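Local coordinates for protein beta-lactamase Mb2281c (Mycobacterium bovis, PDB 3I7J) that probably acts as a serine hydrolase of the beta-lactamase family, cleaving beta-lactams or related amide or ester substrates through an activated serine nucleophile, at residues 213-216 and 217-221; 252-255 and 256-259. All coordinates share one frame; numbering follows the deposited sequence.

Overall arrangement
Both contacts are local ones, formed round a turn or at the entry to a helix, and both belong to the layer where helix 256-271 lies against the six-stranded antiparallel sheet. Contact 1 comes first, in the loop that leads from edge strand 205-206 to strand 224-228; contact 2 follows after strand 242-248. Their centres are about 15 Å apart and their nearest atoms about 5 Å apart, so they do not touch. The helix joins them: contact 2 lies where the chain enters it, and Asp265, further along it, binds the turn of contact 1. Phe227 meets both Trp214 and Phe252, so loop 213-221 and the helix entry are tied together through one helix and one strand residue.

Contact 1: residues 213-216 and 217-221; sequences HWTG and ECNST
A type I beta turn from Gly216 to Asn219 makes this local contact, in the loop between strands 205-206 and 224-228. Two pieces of backbone evidence support the assignment. Glu217 and Cys218, the two central residues, have the backbone angles of a type I turn, and Asn219 N donates to Gly216 O at 3.2 Å with an N-H...O angle of 156°.

The side chain of Asn219 turns toward residues 213-216. Its CB lies 3.6 Å from Gly216 O, and its CG comes to 3.9 Å from Thr215 CB, so the amide group sits beside the backbone on the Thr215-Gly216 side. The two side chains cross obliquely, and Thr215 presents CB rather than a methyl to its partner. Thr215 chi1 of 59° sets OG1 between the backbone N and the carbonyl carbon and leaves CG2 beside the backbone N, which brings that methyl 3.6 Å above the indole plane of Trp214, offset toward the rim. Glu217, by contrast, has its CB pointing away from 213-216 overall, touching that segment only at Gly216 C, 3.7 Å off; the chain beyond CG is extended, and the residue is exposed.

Two charged residues grip the turn from outside. Asp265 of helix 256-271 accepts from Glu217 N and Cys218 N, one carboxylate oxygen to each, while Arg207 NH2 donates to Gly216 O, which therefore serves two donors. Asn219 meanwhile touches Trp235 of strand 232-237 as well as Ser264 and Leu268 of the helix. Together these contacts define a beta turn fastened to a helix by a carboxylate that takes two consecutive backbone N-H groups, within the helix-on-antiparallel-sheet layer of the serine beta-lactamase fold.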
ATOM      1  N   HIS A 213     -11.388   4.752 -10.416  1.00 17.79           N
ATOM      2  CA  HIS A 213     -10.277   4.465  -9.503  1.00 19.19           C
ATOM      3  C   HIS A 213     -10.177   5.534  -8.420  1.00 20.77           C
ATOM      4  O   HIS A 213     -10.828   6.574  -8.511  1.00 17.71           O
ATOM      5  CB  HIS A 213      -8.958   4.407 -10.287  1.00  7.06           C
ATOM      6  CG  HIS A 213      -7.860   3.674  -9.574  1.00 20.03           C
ATOM      7  ND1 HIS A 213      -7.938   2.331  -9.282  1.00 18.62           N
ATOM      8  CD2 HIS A 213      -6.666   4.097  -9.095  1.00  8.07           C
ATOM      9  CE1 HIS A 213      -6.838   1.956  -8.652  1.00 15.28           C
ATOM     10  NE2 HIS A 213      -6.051   3.007  -8.526  1.00 14.89           N
ATOM     11  N   TRP A 214      -9.366   5.286  -7.396  1.00 20.57           N
ATOM     12  CA  TRP A 214      -9.211   6.260  -6.324  1.00 11.42           C
ATOM     13  C   TRP A 214      -8.166   7.322  -6.651  1.00 13.86           C
ATOM     14  O   TRP A 214      -8.183   8.402  -6.061  1.00 18.99           O
ATOM     15  CB  TRP A 214      -8.873   5.565  -4.997  1.00 13.36           C
ATOM     16  CG  TRP A 214      -7.780   4.536  -5.081  1.00  4.34           C
ATOM     17  CD1 TRP A 214      -7.894   3.242  -5.508  1.00  5.61           C
ATOM     18  CD2 TRP A 214      -6.406   4.725  -4.728  1.00  6.62           C
ATOM     19  NE1 TRP A 214      -6.669   2.613  -5.440  1.00  6.34           N
ATOM     20  CE2 TRP A 214      -5.741   3.501  -4.967  1.00  5.03           C
ATOM     21  CE3 TRP A 214      -5.669   5.814  -4.236  1.00  7.03           C
ATOM     22  CZ2 TRP A 214      -4.374   3.332  -4.725  1.00  8.15           C
ATOM     23  CZ3 TRP A 214      -4.310   5.646  -3.997  1.00  6.97           C
ATOM     24  CH2 TRP A 214      -3.678   4.412  -4.244  1.00 11.18           C
ATOM     25  N   THR A 215      -7.260   7.029  -7.586  1.00 11.14           N
ATOM     26  CA  THR A 215      -6.243   8.010  -7.971  1.00 10.15           C
ATOM     27  C   THR A 215      -6.831   9.017  -8.970  1.00 18.06           C
ATOM     28  O   THR A 215      -8.009   8.936  -9.329  1.00 13.60           O
ATOM     29  CB  THR A 215      -4.991   7.338  -8.610  1.00  9.34           C
ATOM     30  OG1 THR A 215      -5.377   6.590  -9.771  1.00 10.97           O
ATOM     31  CG2 THR A 215      -4.314   6.412  -7.615  1.00  9.27           C
ATOM     32  N   GLY A 216      -6.017   9.973  -9.407  1.00 16.24           N
ATOM     33  CA  GLY A 216      -6.507  10.974 -10.339  1.00 16.44           C
ATOM     34  C   GLY A 216      -6.479  10.505 -11.782  1.00 18.19           C
ATOM     35  O   GLY A 216      -5.795   9.534 -12.109  1.00 14.27           O
ATOM     36  N   GLU A 217      -7.223  11.190 -12.645  1.00 17.72           N
ATOM     37  CA  GLU A 217      -7.266  10.837 -14.059  1.00 16.72           C
ATOM     38  C   GLU A 217      -5.938  11.140 -14.719  1.00 13.13           C
ATOM     39  O   GLU A 217      -5.658  10.656 -15.813  1.00 16.58           O
ATOM     40  CB  GLU A 217      -8.358  11.617 -14.787  1.00 15.13           C
ATOM     41  CG  GLU A 217      -9.766  11.201 -14.438  1.00 35.15           C
ATOM     42  CD  GLU A 217     -10.785  11.798 -15.393  1.00 43.92           C
ATOM     43  OE1 GLU A 217     -10.762  13.034 -15.586  1.00 37.72           O
ATOM     44  OE2 GLU A 217     -11.607  11.031 -15.946  1.00 51.84           O
ATOM     45  N   CYS A 218      -5.120  11.944 -14.053  1.00 11.11           N
ATOM     46  CA  CYS A 218      -3.830  12.304 -14.608  1.00 15.18           C
ATOM     47  C   CYS A 218      -2.651  11.509 -14.035  1.00 17.02           C
ATOM     48  O   CYS A 218      -1.513  11.658 -14.490  1.00 10.68           O
ATOM     49  CB  CYS A 218      -3.609  13.810 -14.451  1.00 17.78           C
ATOM     50  SG  CYS A 218      -4.777  14.804 -15.435  1.00 19.49           S
ATOM     51  N   ASN A 219      -2.910  10.667 -13.040  1.00 10.85           N
ATOM     52  CA  ASN A 219      -1.841   9.846 -12.487  1.00 15.04           C
ATOM     53  C   ASN A 219      -1.389   8.923 -13.614  1.00 16.41           C
ATOM     54  O   ASN A 219      -2.204   8.497 -14.428  1.00 13.84           O
ATOM     55  CB  ASN A 219      -2.350   9.031 -11.289  1.00 11.14           C
ATOM     56  CG  ASN A 219      -2.211   9.786  -9.969  1.00 18.09           C
ATOM     57  OD1 ASN A 219      -1.097  10.099  -9.537  1.00 14.18           O
ATOM     58  ND2 ASN A 219      -3.334  10.088  -9.332  1.00  8.76           N
ATOM     59  N   SER A 220      -0.094   8.631 -13.685  1.00 18.95           N
ATOM     60  CA  SER A 220       0.412   7.760 -14.747  1.00 16.99           C
ATOM     61  C   SER A 220       0.015   6.317 -14.463  1.00 16.49           C
ATOM     62  O   SER A 220      -0.332   5.977 -13.328  1.00 10.22           O
ATOM     63  CB  SER A 220       1.932   7.833 -14.824  1.00 14.22           C
ATOM     64  OG  SER A 220       2.492   7.207 -13.689  1.00 18.87           O
ATOM     65  N   THR A 221       0.082   5.469 -15.488  1.00 13.88           N
ATOM     66  CA  THR A 221      -0.260   4.059 -15.337  1.00 13.34           C
ATOM     67  C   THR A 221       0.704   3.346 -14.385  1.00 19.10           C
ATOM     68  O   THR A 221       0.389   2.276 -13.866  1.00 13.92           O
ATOM     69  CB  THR A 221      -0.242   3.312 -16.711  1.00 15.72           C
ATOM     70  OG1 THR A 221       1.017   3.534 -17.360  1.00 23.16           O
ATOM     71  CG2 THR A 221      -1.374   3.798 -17.614  1.00  5.42           C
TER

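Contact 2: residues 252-255 and 256-259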
ATOM      1  N   PHE A 252     -14.268   4.785   4.016  1.00 13.49           N
ATOM      2  CA  PHE A 252     -14.446   4.903   2.572  1.00 13.38           C
ATOM      3  C   PHE A 252     -15.915   4.769   2.191  1.00 14.55           C
ATOM      4  O   PHE A 252     -16.637   3.968   2.778  1.00 21.11           O
ATOM      5  CB  PHE A 252     -13.653   3.805   1.872  1.00 12.57           C
ATOM      6  CG  PHE A 252     -13.767   3.833   0.379  1.00 13.29           C
ATOM      7  CD1 PHE A 252     -13.080   4.778  -0.361  1.00 19.87           C
ATOM      8  CD2 PHE A 252     -14.556   2.910  -0.292  1.00 19.35           C
ATOM      9  CE1 PHE A 252     -13.176   4.801  -1.755  1.00 12.68           C
ATOM     10  CE2 PHE A 252     -14.657   2.927  -1.687  1.00 14.10           C
ATOM     11  CZ  PHE A 252     -13.966   3.871  -2.412  1.00 13.34           C
ATOM     12  N   GLY A 253     -16.349   5.540   1.197  1.00 15.29           N
ATOM     13  CA  GLY A 253     -17.734   5.486   0.752  1.00 16.38           C
ATOM     14  C   GLY A 253     -17.925   6.311  -0.513  1.00 24.51           C
ATOM     15  O   GLY A 253     -16.946   6.746  -1.119  1.00 23.89           O
ATOM     16  N   ASP A 254     -19.171   6.535  -0.918  1.00 14.28           N
ATOM     17  CA  ASP A 254     -19.433   7.315  -2.122  1.00 18.56           C
ATOM     18  C   ASP A 254     -18.925   8.753  -2.031  1.00 15.68           C
ATOM     19  O   ASP A 254     -18.599   9.364  -3.052  1.00 17.62           O
ATOM     20  CB  ASP A 254     -20.934   7.335  -2.450  1.00 27.26           C
ATOM     21  CG  ASP A 254     -21.495   5.946  -2.737  1.00 39.44           C
ATOM     22  OD1 ASP A 254     -20.805   5.139  -3.402  1.00 33.65           O
ATOM     23  OD2 ASP A 254     -22.635   5.670  -2.306  1.00 39.71           O
ATOM     24  N   TRP A 255     -18.857   9.294  -0.819  1.00 15.44           N
ATOM     25  CA  TRP A 255     -18.386  10.666  -0.629  1.00 17.40           C
ATOM     26  C   TRP A 255     -16.983  10.894  -1.192  1.00 17.29           C
ATOM     27  O   TRP A 255     -16.655  11.994  -1.640  1.00 16.28           O
ATOM     28  CB  TRP A 255     -18.388  11.050   0.863  1.00 13.38           C
ATOM     29  CG  TRP A 255     -17.384  10.290   1.687  1.00 12.88           C
ATOM     30  CD1 TRP A 255     -17.555   9.064   2.273  1.00 16.46           C
ATOM     31  CD2 TRP A 255     -16.028  10.674   1.952  1.00 15.22           C
ATOM     32  NE1 TRP A 255     -16.389   8.663   2.881  1.00 14.98           N
ATOM     33  CE2 TRP A 255     -15.435   9.629   2.697  1.00 12.63           C
ATOM     34  CE3 TRP A 255     -15.254  11.800   1.630  1.00 13.94           C
ATOM     35  CZ2 TRP A 255     -14.104   9.672   3.121  1.00 15.30           C
ATOM     36  CZ3 TRP A 255     -13.925  11.841   2.055  1.00 26.72           C
ATOM     37  CH2 TRP A 255     -13.367  10.780   2.792  1.00 10.00           C
ATOM     38  N   ALA A 256     -16.157   9.854  -1.182  1.00 16.12           N
ATOM     39  CA  ALA A 256     -14.782   9.985  -1.655  1.00 13.29           C
ATOM     40  C   ALA A 256     -14.586   9.732  -3.143  1.00 19.74           C
ATOM     41  O   ALA A 256     -13.584  10.165  -3.723  1.00 19.08           O
ATOM     42  CB  ALA A 256     -13.881   9.055  -0.856  1.00 14.76           C
ATOM     43  N   LEU A 257     -15.544   9.040  -3.753  1.00 15.31           N
ATOM     44  CA  LEU A 257     -15.471   8.689  -5.171  1.00 14.74           C
ATOM     45  C   LEU A 257     -15.022   9.803  -6.123  1.00 13.28           C
ATOM     46  O   LEU A 257     -14.281   9.542  -7.071  1.00 15.78           O
ATOM     47  CB  LEU A 257     -16.813   8.103  -5.632  1.00 21.75           C
ATOM     48  CG  LEU A 257     -17.245   6.799  -4.932  1.00 25.16           C
ATOM     49  CD1 LEU A 257     -18.498   6.240  -5.612  1.00 16.09           C
ATOM     50  CD2 LEU A 257     -16.118   5.773  -5.009  1.00 21.33           C
ATOM     51  N   ASP A 258     -15.451  11.038  -5.887  1.00 15.48           N
ATOM     52  CA  ASP A 258     -15.027  12.125  -6.761  1.00 14.55           C
ATOM     53  C   ASP A 258     -13.937  12.987  -6.128  1.00 17.11           C
ATOM     54  O   ASP A 258     -13.066  13.518  -6.824  1.00 19.85           O
ATOM     55  CB  ASP A 258     -16.218  12.999  -7.155  1.00 19.24           C
ATOM     56  CG  ASP A 258     -17.192  12.273  -8.069  1.00 24.01           C
ATOM     57  OD1 ASP A 258     -16.738  11.639  -9.044  1.00 33.16           O
ATOM     58  OD2 ASP A 258     -18.410  12.334  -7.822  1.00 32.33           O
ATOM     59  N   LEU A 259     -13.973  13.113  -4.807  1.00 15.81           N
ATOM     60  CA  LEU A 259     -12.986  13.924  -4.104  1.00 20.10           C
ATOM     61  C   LEU A 259     -11.562  13.391  -4.199  1.00 17.16           C
ATOM     62  O   LEU A 259     -10.620  14.153  -4.444  1.00 21.55           O
ATOM     63  CB  LEU A 259     -13.367  14.074  -2.630  1.00 11.01           C
ATOM     64  CG  LEU A 259     -14.691  14.769  -2.314  1.00 17.49           C
ATOM     65  CD1 LEU A 259     -14.832  14.919  -0.805  1.00 13.15           C
ATOM     66  CD2 LEU A 259     -14.734  16.139  -2.982  1.00 19.67           C
TER
HETATM   67  O   HOH W   1     -17.497  12.073  -4.470  1.00 32.58           O
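Trp255 and Ala256 meet at the entry to helix 256-271, where the chain leaves the loop after strand 242-248 and turns into the helix. Successive bonds from Ala256 N to Gly253 O and from Leu257 N to Asp254 O, each 3.2 Å long, span three residues, the spacing of a tight 3-10-like turn.

The Trp255 side chain doubles back over this turn. CB already lies near Ala256 N; chi1 of 67° then sets CG between the backbone N and the carbonyl carbon and lays the indole over that same N, 3.2 Å from CG. Further out the six-membered ring meets Ala256 CB face-on in a CH-pi contact, with CB 3.7 Å from the centroid and only 4° off the normal. CZ2, CZ3 and CH2 are all about equally far from that methyl, as its place over the ring centre requires. On the benzo edge CE3 reaches Leu259 CD1 at 4.0 Å, near the ring plane, whereas NE1 donates to the backbone oxygen of Asp251. Arg250 adds a cation-pi contact to the indole.

Leu257 divides its two methyls between neighbours. CD2 packs 3.9 Å from Phe252 CZ, those side chains crossing at about a right angle, while the Leu257 and Asp254 side chains lie side by side, CD1 3.4 Å from OD1. Water 1 donates to Trp255 O and accepts from Asp258 N at 2.7 Å, bridging the two backbone groups.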